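PDB 3IGH: amidohydrolase 3 domain-containing protein from Pyrococcus horikoshii, which is of unknown function but probably hydrolyses carbon-nitrogen bonds other than peptide bonds, in the manner of metal-dependent amidohydrolases. Local coordinates for residues 23-28 with 42-47; 216-221 with 231-236; 238-243 with 307-312; 299-304 with 329-334; 416-419 with 424-427. One frame throughout, in Å; residues are numbered along the deposited sequence. Where two conformers were deposited one is given.

Interaction 1 of 5, residues 23-28 with 42-47; sequences GLVISH and KIVELS
Val25 and Val44 mark the closest approach of the two backbones, with their CA atoms 7.5 Å apart, a spacing that lets a helix lie over a strand through one layer of side chains. Val25 alone represents the strand, and it points its CB toward helix 37-47. Its two methyls divide the work. CG1, anti to the backbone N (chi1 -175°), lies 3.8 Å from Val44 CG2, and the two side chains run alongside one another in opposite senses. CG2, beside the backbone N, meets Ile43 CD1 at 4.2 Å, the isoleucine side chain crossing it at a slant. Two successive helix residues thus each take one methyl of Val25. Val44 reaches further over the sheet, onto Leu3 and Ala5 of strand 3-7 and Ile51 of strand 50-53, which places the helix across the small four-stranded mixed sheet near the N terminus. Ile43 also packs on Ser47 of the second subunit, which brings the helix to the subunit interface. The three touching residues are buried and entirely apolar in their side chains, and no hydrogen bond links the segments, which implies that shape and exclusion of water hold helix to sheet here.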
# COMPACT_ATOMS: atom_id res chain seq x y z
N GLY A 23 18.39 24.33 15.21
CA GLY A 23 18.87 22.98 14.93
C GLY A 23 17.78 21.94 14.76
O GLY A 23 16.80 21.94 15.51
N LEU A 24 17.96 21.07 13.78
CA LEU A 24 17.08 19.92 13.55
C LEU A 24 17.88 18.64 13.56
O LEU A 24 19.01 18.61 13.08
CB LEU A 24 16.39 20.01 12.18
CG LEU A 24 15.14 20.82 11.89
CD1 LEU A 24 14.66 20.49 10.48
CD2 LEU A 24 14.03 20.55 12.89
N VAL A 25 17.30 17.57 14.10
CA VAL A 25 17.86 16.23 13.91
C VAL A 25 16.87 15.39 13.12
O VAL A 25 15.69 15.33 13.47
CB VAL A 25 18.21 15.51 15.24
CG1 VAL A 25 18.89 14.18 14.97
CG2 VAL A 25 19.13 16.37 16.09
N ILE A 26 17.36 14.76 12.06
CA ILE A 26 16.53 13.95 11.18
C ILE A 26 16.97 12.49 11.20
O ILE A 26 18.16 12.18 11.02
CB ILE A 26 16.55 14.48 9.72
CG1 ILE A 26 16.05 15.93 9.66
CG2 ILE A 26 15.71 13.59 8.79
CD1 ILE A 26 16.60 16.70 8.49
N SER A 27 16.01 11.60 11.43
CA SER A 27 16.25 10.17 11.37
C SER A 27 15.25 9.52 10.42
O SER A 27 14.04 9.62 10.65
CB SER A 27 16.09 9.57 12.77
OG SER A 27 16.22 8.16 12.70
N HIS A 28 15.77 8.86 9.38
CA HIS A 28 14.97 8.14 8.39
C HIS A 28 13.79 8.96 7.84
O HIS A 28 12.64 8.49 7.84
CB HIS A 28 14.49 6.78 8.94
CG HIS A 28 15.60 5.79 9.13
ND1 HIS A 28 16.07 5.43 10.38
CD2 HIS A 28 16.33 5.08 8.24
CE1 HIS A 28 17.04 4.54 10.24
NE2 HIS A 28 17.22 4.31 8.95
N LYS A 42 25.34 17.71 19.02
CA LYS A 42 25.77 16.80 20.07
C LYS A 42 25.12 15.42 19.93
O LYS A 42 25.80 14.40 20.07
CB LYS A 42 25.46 17.39 21.45
CG LYS A 42 26.13 16.68 22.61
CD LYS A 42 25.91 17.41 23.94
CE LYS A 42 26.74 18.68 24.04
NZ LYS A 42 26.59 19.34 25.36
N ILE A 43 23.82 15.42 19.67
CA ILE A 43 23.05 14.19 19.44
C ILE A 43 23.66 13.35 18.32
O ILE A 43 23.93 12.16 18.49
CB ILE A 43 21.54 14.51 19.17
CG1 ILE A 43 20.85 15.00 20.45
CG2 ILE A 43 20.79 13.28 18.64
CD1 ILE A 43 19.59 15.81 20.19
N VAL A 44 23.94 14.00 17.19
CA VAL A 44 24.45 13.33 16.00
C VAL A 44 25.94 12.94 16.14
O VAL A 44 26.41 12.01 15.48
CB VAL A 44 24.15 14.15 14.72
CG1 VAL A 44 24.78 13.54 13.48
CG2 VAL A 44 22.65 14.24 14.52
N GLU A 45 26.65 13.64 17.02
CA GLU A 45 28.03 13.26 17.34
C GLU A 45 28.09 11.95 18.13
O GLU A 45 28.92 11.09 17.84
CB GLU A 45 28.75 14.39 18.09
CG GLU A 45 29.41 15.39 17.15
CD GLU A 45 29.78 16.71 17.81
OE1 GLU A 45 29.43 16.92 18.99
OE2 GLU A 45 30.43 17.53 17.12
N LEU A 46 27.19 11.81 19.10
CA LEU A 46 27.08 10.61 19.92
C LEU A 46 26.59 9.41 19.11
O LEU A 46 27.14 8.31 19.23
CB LEU A 46 26.14 10.84 21.11
CG LEU A 46 26.54 11.82 22.22
CD1 LEU A 46 25.32 12.17 23.06
CD2 LEU A 46 27.66 11.26 23.09
N SER A 47 25.56 9.64 18.30
CA SER A 47 24.94 8.59 17.48
C SER A 47 25.81 8.20 16.30
O SER A 47 25.78 7.05 15.85
CB SER A 47 23.58 9.05 16.96
OG SER A 47 22.58 8.96 17.95

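Interaction 2 of 5, residues 216-221 with 231-236; sequences RALFYL and VFAYVT
Leu218 meets Val231 and Ala233 inside a beta-alpha-beta unit of the TIM-barrel fold, in which strand 202-210 leads through helix 212-223 to strand 230-235. The closest backbone pair, Leu218 and Val231, has its CA atoms 8.7 Å apart, so side chains bridge the layers. From CA, the leucine's CB points toward the strand but still lies 5.7 Å from Val231 CG1. The first torsion (chi1 -72°) sets CG anti to the carbonyl carbon and carries it closer, to 4.9 Å from the same Val231 CG1. At the tip the chain forks, and each methyl finds its own partner. CD2 reaches Val231 CG1 at 4.1 Å, the two side chains crossing at a slant, while CD1 stands 4.3 Å from Ala233 CB. The fork therefore spans two strand residues spaced by one, the alternation expected of an extended strand whose Val231 and Ala233 face the helix. Leu218 also lies on Phe207 and Val210 of strand 202-210, so it sits over the seam between two parallel neighbours of the barrel wall. All three touching residues are buried, and the distances, none below 4.1 Å, describe ordinary apolar packing without strain. Next to Leu218 on the helix, Phe219 makes an edge-to-face ring contact with Phe251 of the second subunit. Just beyond the strand, Thr236 occupies the N-cap position of helix 237-246, its OG1 hydrogen-bonded to Val239 N.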
# COMPACT_ATOMS: atom_id res chain seq x y z
N ARG A 216 -1.78 2.75 -12.29
CA ARG A 216 -0.77 1.74 -12.63
C ARG A 216 0.65 2.33 -12.64
O ARG A 216 1.59 1.71 -12.15
CB ARG A 216 -1.04 1.09 -13.98
CG ARG A 216 -2.25 0.18 -14.02
CD ARG A 216 -2.30 -0.47 -15.40
NE ARG A 216 -3.43 -1.38 -15.52
CZ ARG A 216 -3.37 -2.68 -15.23
NH1 ARG A 216 -4.45 -3.43 -15.36
NH2 ARG A 216 -2.23 -3.22 -14.80
N ALA A 217 0.77 3.52 -13.22
CA ALA A 217 2.04 4.24 -13.28
C ALA A 217 2.55 4.60 -11.87
O ALA A 217 3.73 4.43 -11.56
CB ALA A 217 1.88 5.51 -14.12
N LEU A 218 1.64 5.09 -11.03
CA LEU A 218 2.00 5.44 -9.65
C LEU A 218 2.49 4.24 -8.85
O LEU A 218 3.50 4.34 -8.15
CB LEU A 218 0.82 6.12 -8.94
CG LEU A 218 0.46 7.56 -9.35
CD1 LEU A 218 -0.87 7.96 -8.72
CD2 LEU A 218 1.58 8.56 -9.00
N PHE A 219 1.77 3.11 -8.97
CA PHE A 219 2.18 1.84 -8.35
C PHE A 219 3.58 1.41 -8.83
O PHE A 219 4.41 0.99 -8.03
CB PHE A 219 1.17 0.72 -8.64
CG PHE A 219 -0.07 0.75 -7.77
CD1 PHE A 219 0.02 1.02 -6.39
CD2 PHE A 219 -1.31 0.45 -8.30
CE1 PHE A 219 -1.13 1.02 -5.58
CE2 PHE A 219 -2.46 0.45 -7.51
CZ PHE A 219 -2.37 0.74 -6.14
N TYR A 220 3.82 1.52 -10.13
CA TYR A 220 5.13 1.21 -10.71
C TYR A 220 6.24 2.07 -10.09
O TYR A 220 7.24 1.56 -9.61
CB TYR A 220 5.09 1.40 -12.24
CG TYR A 220 6.45 1.29 -12.89
CD1 TYR A 220 7.03 0.05 -13.15
CD2 TYR A 220 7.18 2.44 -13.23
CE1 TYR A 220 8.29 -0.06 -13.74
CE2 TYR A 220 8.44 2.35 -13.80
CZ TYR A 220 8.98 1.10 -14.06
OH TYR A 220 10.23 1.01 -14.64
N LEU A 221 6.03 3.39 -10.10
CA LEU A 221 7.03 4.33 -9.57
C LEU A 221 7.31 4.12 -8.09
O LEU A 221 8.46 4.18 -7.67
CB LEU A 221 6.60 5.77 -9.82
CG LEU A 221 6.68 6.25 -11.28
CD1 LEU A 221 6.00 7.57 -11.41
CD2 LEU A 221 8.14 6.35 -11.76
N VAL A 231 2.70 11.59 -2.77
CA VAL A 231 1.53 11.66 -3.63
C VAL A 231 0.32 11.08 -2.89
O VAL A 231 0.30 9.90 -2.56
CB VAL A 231 1.76 10.90 -4.96
CG1 VAL A 231 0.49 10.94 -5.83
CG2 VAL A 231 2.96 11.47 -5.72
N PHE A 232 -0.68 11.92 -2.66
CA PHE A 232 -1.95 11.48 -2.09
C PHE A 232 -2.95 11.35 -3.24
O PHE A 232 -3.49 12.35 -3.74
CB PHE A 232 -2.40 12.44 -0.97
CG PHE A 232 -1.50 12.40 0.24
CD1 PHE A 232 -1.84 11.63 1.35
CD2 PHE A 232 -0.27 13.07 0.25
CE1 PHE A 232 -1.00 11.54 2.46
CE2 PHE A 232 0.59 13.00 1.35
CZ PHE A 232 0.22 12.23 2.46
N ALA A 233 -3.19 10.11 -3.67
CA ALA A 233 -4.00 9.83 -4.86
C ALA A 233 -5.49 9.87 -4.57
O ALA A 233 -6.00 9.12 -3.74
CB ALA A 233 -3.62 8.49 -5.47
N TYR A 234 -6.19 10.76 -5.27
CA TYR A 234 -7.65 10.78 -5.24
C TYR A 234 -8.14 10.25 -6.57
O TYR A 234 -8.02 10.91 -7.61
CB TYR A 234 -8.18 12.19 -4.96
CG TYR A 234 -8.05 12.61 -3.51
CD1 TYR A 234 -6.81 12.95 -2.96
CD2 TYR A 234 -9.19 12.71 -2.69
CE1 TYR A 234 -6.70 13.34 -1.62
CE2 TYR A 234 -9.08 13.11 -1.34
CZ TYR A 234 -7.83 13.42 -0.83
OH TYR A 234 -7.70 13.82 0.48
N VAL A 235 -8.68 9.04 -6.53
CA VAL A 235 -9.05 8.31 -7.73
C VAL A 235 -10.41 8.72 -8.31
O VAL A 235 -11.24 9.34 -7.64
CB VAL A 235 -9.02 6.77 -7.47
CG1 VAL A 235 -7.66 6.34 -6.88
CG2 VAL A 235 -10.15 6.34 -6.54
N THR A 236 -10.64 8.38 -9.57
CA THR A 236 -11.94 8.57 -10.20
C THR A 236 -12.91 7.52 -9.62
O THR A 236 -12.45 6.49 -9.10
CB THR A 236 -11.85 8.35 -11.74
OG1 THR A 236 -11.44 7.01 -11.99
CG2 THR A 236 -10.85 9.32 -12.38

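Interaction 3 of 5, residues 238-243 with 307-312; sequences EVLDKL and LGLDVA
A buried leucine cluster, formed by Leu240 and Leu243 of one helix with Leu307 and Leu309 of the turn ahead of a strand, makes up this contact. The methyl Leu240 CD1 lies at its middle. It stands 3.7 Å from Leu309 CD1 and 3.9 Å from Leu307 CD1, touching two leucines that flank a glycine. Leu240 does not leave its backbone aimed at the turn; CG anti to the backbone N (chi1 171°) followed by a bend at chi2 (61°) brings the end of the side chain there. Its side chain runs past both partners in the opposite sense to theirs. Leu243, one helical turn further on, already points toward the turn and adds a looser contact, its CD1 lying 4.2 Å from Leu309 CD1. In the barrel, helix 237-246 packs on the outside of strand 256-264, and the same leucines spread over it: Leu240 on Val261, with Leu243 and Leu309 on Ile258. The turn is shaped by a Schellman motif that ends helix 294-305. Gly308, at positive phi, is its C-prime residue, Leu309 N bonding back to Ala304 O and Gly308 N to Arg305 O. That reversal sets Leu307 and Leu309 both toward the neighbouring helix, and strand 310-315 starts directly afterwards. Leu243 also packs on Ile246 of the second subunit.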
# COMPACT_ATOMS: atom_id res chain seq x y z
N GLU A 238 -14.60 5.40 -11.26
CA GLU A 238 -14.38 4.18 -12.01
C GLU A 238 -13.24 3.38 -11.40
O GLU A 238 -13.33 2.15 -11.26
CB GLU A 238 -14.10 4.49 -13.49
CG GLU A 238 -15.30 5.07 -14.27
CD GLU A 238 -15.64 6.55 -13.95
OE1 GLU A 238 -16.79 6.95 -14.26
OE2 GLU A 238 -14.80 7.31 -13.41
N VAL A 239 -12.17 4.06 -11.00
CA VAL A 239 -11.07 3.39 -10.29
C VAL A 239 -11.49 2.91 -8.90
O VAL A 239 -11.09 1.83 -8.48
CB VAL A 239 -9.79 4.27 -10.24
CG1 VAL A 239 -8.72 3.61 -9.36
CG2 VAL A 239 -9.26 4.44 -11.63
N LEU A 240 -12.32 3.70 -8.22
CA LEU A 240 -12.81 3.31 -6.90
C LEU A 240 -13.52 1.95 -6.95
O LEU A 240 -13.32 1.10 -6.07
CB LEU A 240 -13.74 4.39 -6.31
CG LEU A 240 -14.51 4.05 -5.03
CD1 LEU A 240 -13.53 3.73 -3.89
CD2 LEU A 240 -15.47 5.18 -4.63
N ASP A 241 -14.31 1.72 -8.00
CA ASP A 241 -14.96 0.40 -8.20
C ASP A 241 -13.95 -0.74 -8.23
O ASP A 241 -14.19 -1.82 -7.69
CB ASP A 241 -15.76 0.37 -9.51
CG ASP A 241 -17.04 1.18 -9.43
OD1 ASP A 241 -17.45 1.55 -8.31
OD2 ASP A 241 -17.63 1.46 -10.50
N LYS A 242 -12.81 -0.50 -8.87
CA LYS A 242 -11.76 -1.50 -8.96
C LYS A 242 -11.02 -1.69 -7.63
O LYS A 242 -10.64 -2.81 -7.29
CB LYS A 242 -10.79 -1.16 -10.08
CG LYS A 242 -11.44 -1.22 -11.45
CD LYS A 242 -10.41 -1.20 -12.57
CE LYS A 242 -11.07 -1.44 -13.92
NZ LYS A 242 -10.08 -1.52 -15.03
N LEU A 243 -10.83 -0.61 -6.87
CA LEU A 243 -10.28 -0.73 -5.51
C LEU A 243 -11.17 -1.60 -4.64
O LEU A 243 -10.68 -2.49 -3.95
CB LEU A 243 -10.13 0.65 -4.85
CG LEU A 243 -9.17 1.64 -5.51
CD1 LEU A 243 -9.08 2.90 -4.66
CD2 LEU A 243 -7.80 1.03 -5.73
N LEU A 307 -14.40 2.01 2.71
CA LEU A 307 -12.99 1.65 2.53
C LEU A 307 -12.05 2.60 3.27
O LEU A 307 -10.83 2.55 3.08
CB LEU A 307 -12.64 1.61 1.03
CG LEU A 307 -13.26 0.49 0.20
CD1 LEU A 307 -13.18 0.80 -1.29
CD2 LEU A 307 -12.62 -0.87 0.52
N GLY A 308 -12.62 3.45 4.13
CA GLY A 308 -11.84 4.44 4.90
C GLY A 308 -11.17 5.49 4.03
O GLY A 308 -10.19 6.11 4.46
N LEU A 309 -11.68 5.68 2.82
CA LEU A 309 -11.11 6.64 1.87
C LEU A 309 -11.70 8.02 2.05
O LEU A 309 -12.88 8.17 2.42
CB LEU A 309 -11.32 6.15 0.43
CG LEU A 309 -10.45 4.99 -0.03
CD1 LEU A 309 -11.04 4.38 -1.28
CD2 LEU A 309 -8.99 5.42 -0.28
N ASP A 310 -10.89 9.04 1.78
CA ASP A 310 -11.36 10.43 1.81
C ASP A 310 -12.27 10.69 0.61
O ASP A 310 -12.30 9.93 -0.36
CB ASP A 310 -10.17 11.40 1.80
CG ASP A 310 -10.55 12.81 2.26
OD1 ASP A 310 -11.64 13.01 2.83
OD2 ASP A 310 -9.73 13.75 2.06
N VAL A 311 -13.05 11.75 0.69
CA VAL A 311 -13.95 12.13 -0.39
C VAL A 311 -13.77 13.63 -0.66
O VAL A 311 -14.00 14.47 0.23
CB VAL A 311 -15.43 11.81 -0.03
CG1 VAL A 311 -16.36 12.20 -1.18
CG2 VAL A 311 -15.58 10.32 0.35
N ALA A 312 -13.37 13.96 -1.88
CA ALA A 312 -13.20 15.34 -2.31
C ALA A 312 -14.24 15.67 -3.34
O ALA A 312 -14.41 14.94 -4.32
CB ALA A 312 -11.79 15.58 -2.88

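Interaction 4 of 5, residues 299-304 with 329-334; sequences RITEKA and ETTGFP. With SO4 (sulfate ion), chain R.
Arg299 NH2 comes within 2.9 Å of sulfate O2, and a weak hydrogen bond runs from the same nitrogen to O1 at 3.4 Å (N-H...O angle 158°). The sulfur lies in the guanidinium plane, so the ion sits at the edge of the flat group, beside NH2. One helical turn later, Lys303 adds NZ near O4, but that weak bond is doubtful because a second lysine conformer exists. The ion probably came from the crystallisation liquor and may mark a locally positive spot formed by Arg299 and Lys303. Another face of this helix carries the contact with residues 329-334, which has no hydrogen bond between the segments. There Thr331 is the central residue. Its OG1 is tucked over the backbone (chi1 55°) and bonds back to Val327 O, and this rotation sets CG2 anti to the carbonyl carbon, where it faces Thr301 and Glu302. Thr301 CG2 meets that methyl at 3.8 Å, the two threonines set nearly perpendicular, while Thr301 OG1 is turned to Leu297 O in its own helix. From the exposed side, Glu302 folds back by a bend at chi2 (-61°) and lays OE2 3.5 Å from Thr331 CG2, a packing contact only. Beyond Thr331 the helix ends in a Schellman motif with Gly332 as C-prime residue, Phe333 N bonding to Phe328 O. Thus helices 294-305 and 318-331 lie side by side on the barrel, with Thr301 and Phe333 both resting on Val311 of strand 310-315 between them in sequence.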
# COMPACT_ATOMS: atom_id res chain seq x y z
N ARG A 299 -23.99 7.83 -2.87
CA ARG A 299 -23.63 6.43 -3.09
C ARG A 299 -22.11 6.24 -3.24
O ARG A 299 -21.52 5.33 -2.64
CB ARG A 299 -24.35 5.89 -4.33
CG ARG A 299 -24.04 4.44 -4.66
CD ARG A 299 -24.77 3.98 -5.90
NE ARG A 299 -26.14 3.59 -5.59
CZ ARG A 299 -26.57 2.34 -5.52
NH1 ARG A 299 -27.84 2.11 -5.22
NH2 ARG A 299 -25.76 1.32 -5.77
N ILE A 300 -21.48 7.10 -4.03
CA ILE A 300 -20.02 7.01 -4.21
C ILE A 300 -19.27 7.35 -2.91
O ILE A 300 -18.31 6.67 -2.53
CB ILE A 300 -19.53 7.83 -5.43
CG1 ILE A 300 -20.24 7.36 -6.71
CG2 ILE A 300 -18.02 7.66 -5.62
CD1 ILE A 300 -20.07 8.29 -7.92
N THR A 301 -19.73 8.40 -2.22
CA THR A 301 -19.20 8.79 -0.92
C THR A 301 -19.24 7.62 0.07
O THR A 301 -18.25 7.32 0.73
CB THR A 301 -19.96 10.01 -0.36
OG1 THR A 301 -19.78 11.14 -1.23
CG2 THR A 301 -19.48 10.39 1.04
N GLU A 302 -20.38 6.93 0.14
CA GLU A 302 -20.52 5.79 1.05
C GLU A 302 -19.65 4.59 0.67
O GLU A 302 -19.13 3.91 1.56
CB GLU A 302 -21.99 5.36 1.22
CG GLU A 302 -22.87 6.40 1.96
CD GLU A 302 -22.42 6.70 3.38
OE1 GLU A 302 -23.17 6.38 4.32
OE2 GLU A 302 -21.32 7.29 3.58
N LYS A 303 -19.51 4.33 -0.63
CA LYS A 303 -18.59 3.31 -1.12
C LYS A 303 -17.16 3.62 -0.65
O LYS A 303 -16.46 2.75 -0.11
CB LYS A 303 -18.67 3.26 -2.65
CG LYS A 303 -17.83 2.16 -3.29
CD LYS A 303 -17.86 2.25 -4.82
CE LYS A 303 -19.24 1.96 -5.40
NZ LYS A 303 -19.71 0.60 -5.01
N ALA A 304 -16.74 4.87 -0.85
CA ALA A 304 -15.42 5.32 -0.39
C ALA A 304 -15.25 5.20 1.12
O ALA A 304 -14.23 4.72 1.60
CB ALA A 304 -15.18 6.76 -0.82
N GLU A 329 -23.39 16.32 4.90
CA GLU A 329 -24.31 16.30 6.03
C GLU A 329 -24.98 14.94 6.16
O GLU A 329 -24.98 14.36 7.25
CB GLU A 329 -25.36 17.40 5.91
CG GLU A 329 -26.27 17.48 7.12
CD GLU A 329 -27.65 18.07 6.80
OE1 GLU A 329 -28.49 18.08 7.72
OE2 GLU A 329 -27.88 18.51 5.65
N THR A 330 -25.50 14.41 5.05
CA THR A 330 -26.25 13.15 5.01
C THR A 330 -25.39 11.94 5.38
O THR A 330 -25.84 10.99 6.03
CB THR A 330 -26.87 12.96 3.59
OG1 THR A 330 -27.74 14.06 3.29
CG2 THR A 330 -27.67 11.68 3.49
N THR A 331 -24.13 11.96 4.94
CA THR A 331 -23.24 10.84 5.18
C THR A 331 -22.57 10.96 6.55
O THR A 331 -21.97 10.00 7.04
CB THR A 331 -22.17 10.72 4.08
OG1 THR A 331 -21.46 11.96 3.95
CG2 THR A 331 -22.82 10.35 2.76
N GLY A 332 -22.71 12.13 7.16
CA GLY A 332 -22.05 12.46 8.42
C GLY A 332 -20.53 12.46 8.32
O GLY A 332 -19.86 12.23 9.32
N PHE A 333 -20.00 12.72 7.13
CA PHE A 333 -18.55 12.71 6.94
C PHE A 333 -18.02 14.11 6.66
O PHE A 333 -18.44 14.73 5.69
CB PHE A 333 -18.14 11.73 5.83
CG PHE A 333 -16.68 11.80 5.47
CD1 PHE A 333 -15.71 11.42 6.39
CD2 PHE A 333 -16.28 12.23 4.20
CE1 PHE A 333 -14.35 11.49 6.07
CE2 PHE A 333 -14.92 12.28 3.86
CZ PHE A 333 -13.96 11.92 4.80
N PRO A 334 -17.09 14.60 7.51
CA PRO A 334 -16.46 15.89 7.22
C PRO A 334 -15.42 15.74 6.09
O PRO A 334 -14.23 15.55 6.34
CB PRO A 334 -15.81 16.26 8.56
CG PRO A 334 -15.55 14.97 9.24
CD PRO A 334 -16.59 14.00 8.76
S SO4 R . -22.62 -0.29 -6.08
O1 SO4 R . -22.50 1.00 -6.76
O2 SO4 R . -23.94 -0.85 -6.32
O3 SO4 R . -21.60 -1.20 -6.58
O4 SO4 R . -22.43 -0.10 -4.64

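Interaction 5 of 5, residues 416-419 with 424-427; sequences VNRG and KLYE
Tyr426 packs tightly against the backbone of Asn417, Arg418 and Gly419, where the CA atoms of Arg418 and Tyr426 come within 5.3 Å. Its CB lies 3.3 Å from Arg418 O, and its CD2 is equally close, 3.3 Å, to Asn417 O. With CG anti to the backbone N (chi1 173°), the ring is carried toward the 417-418 backbone, so that Arg418 CB meets its edge in the ring plane, 3.9 Å from CD2. Replacing Tyr426 by alanine would probably open a gap beside Arg418 CB and leave the Asn417 carbonyl without the ring carbon CD2 that packs against it. The other flank is looser: Leu425 CD2 only approaches Arg418 NH2, at 4.1 Å and obliquely. The arginine is held mainly from outside, NH1 by Tyr384 O and NE by Thr429 OG1. On the exposed side Lys424 and Glu427 turn away and pair weakly with each other, a salt bridge left doubtful by a second glutamate conformer. Arg418 and Gly419 both have positive phi, which turns the chain as it leaves helix 408-417. Helix 425-429 follows after a short loop, with Leu425 lodged against Ile365 of helix 364-367 and Ile371 and Val372 of helix 371-375.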
# COMPACT_ATOMS: atom_id res chain seq x y z
N VAL A 416 -1.75 36.87 -1.01
CA VAL A 416 -1.32 38.03 -0.22
C VAL A 416 -1.76 39.34 -0.89
O VAL A 416 -2.30 40.22 -0.22
CB VAL A 416 0.22 37.99 0.07
CG1 VAL A 416 0.70 39.29 0.77
CG2 VAL A 416 0.57 36.78 0.93
N ASN A 417 -1.58 39.44 -2.20
CA ASN A 417 -1.82 40.69 -2.92
C ASN A 417 -3.06 40.77 -3.79
O ASN A 417 -3.38 41.83 -4.34
CB ASN A 417 -0.57 41.07 -3.72
CG ASN A 417 0.62 41.34 -2.83
OD1 ASN A 417 0.51 42.07 -1.85
ND2 ASN A 417 1.75 40.73 -3.14
N ARG A 418 -3.75 39.64 -3.93
CA ARG A 418 -5.07 39.55 -4.59
C ARG A 418 -5.21 40.20 -5.96
O ARG A 418 -6.27 40.70 -6.30
CB ARG A 418 -6.19 40.01 -3.65
CG ARG A 418 -6.63 38.95 -2.67
CD ARG A 418 -7.89 39.33 -1.91
NE ARG A 418 -9.14 39.01 -2.61
CZ ARG A 418 -9.72 37.80 -2.62
NH1 ARG A 418 -9.13 36.77 -2.02
NH2 ARG A 418 -10.87 37.62 -3.26
N GLY A 419 -4.15 40.17 -6.76
CA GLY A 419 -4.20 40.71 -8.12
C GLY A 419 -4.13 42.22 -8.20
O GLY A 419 -4.56 42.80 -9.20
N LYS A 424 -9.51 43.53 -11.83
CA LYS A 424 -10.56 44.29 -11.15
C LYS A 424 -10.86 43.79 -9.73
O LYS A 424 -11.15 44.59 -8.83
CB LYS A 424 -11.85 44.27 -11.99
CG LYS A 424 -12.97 45.19 -11.52
CD LYS A 424 -12.59 46.65 -11.68
CE LYS A 424 -13.78 47.56 -11.43
NZ LYS A 424 -13.39 49.00 -11.51
N LEU A 425 -10.76 42.48 -9.52
CA LEU A 425 -11.13 41.84 -8.26
C LEU A 425 -10.43 42.41 -7.02
O LEU A 425 -11.03 42.47 -5.95
CB LEU A 425 -10.89 40.32 -8.33
CG LEU A 425 -11.63 39.47 -7.30
CD1 LEU A 425 -13.14 39.61 -7.48
CD2 LEU A 425 -11.19 38.01 -7.35
N TYR A 426 -9.17 42.83 -7.17
CA TYR A 426 -8.43 43.39 -6.04
C TYR A 426 -9.18 44.54 -5.35
O TYR A 426 -9.44 44.46 -4.14
CB TYR A 426 -7.02 43.87 -6.41
CG TYR A 426 -6.38 44.59 -5.24
CD1 TYR A 426 -6.24 45.99 -5.24
CD2 TYR A 426 -5.99 43.89 -4.10
CE1 TYR A 426 -5.69 46.65 -4.14
CE2 TYR A 426 -5.44 44.55 -3.00
CZ TYR A 426 -5.30 45.93 -3.03
OH TYR A 426 -4.76 46.58 -1.95
N GLU A 427 -9.50 45.59 -6.11
CA GLU A 427 -10.15 46.78 -5.54
C GLU A 427 -11.48 46.45 -4.88
O GLU A 427 -11.88 47.10 -3.93
CB GLU A 427 -10.31 47.88 -6.61
CG GLU A 427 -11.44 47.68 -7.63
CD GLU A 427 -12.71 48.47 -7.32
OE1 GLU A 427 -13.55 48.62 -8.24
OE2 GLU A 427 -12.89 48.94 -6.17

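In the fold
From the N terminus, interaction 1 closes the strand-to-helix stretch of the small four-stranded sheet, about 33 Å centre to centre from interaction 2. Interaction 2 then closes one unit of the barrel, and interaction 3 opens afterwards. Their elements touch: Val235 CG2 lies 4.1 Å from Leu243 CD1. Interaction 3 spans the longest gap in sequence and crosses interaction 4, since residues 299-304 fall inside its loop and 329-334 beyond it. Interaction 2 ties a helix to a strand, 3 a helix to the turn ahead of strand 310-315, and 4 two neighbouring helices. Interaction 5 closes a short turn, with its centre at least 36 Å from the others. Interactions 1 to 3 also reach the second subunit.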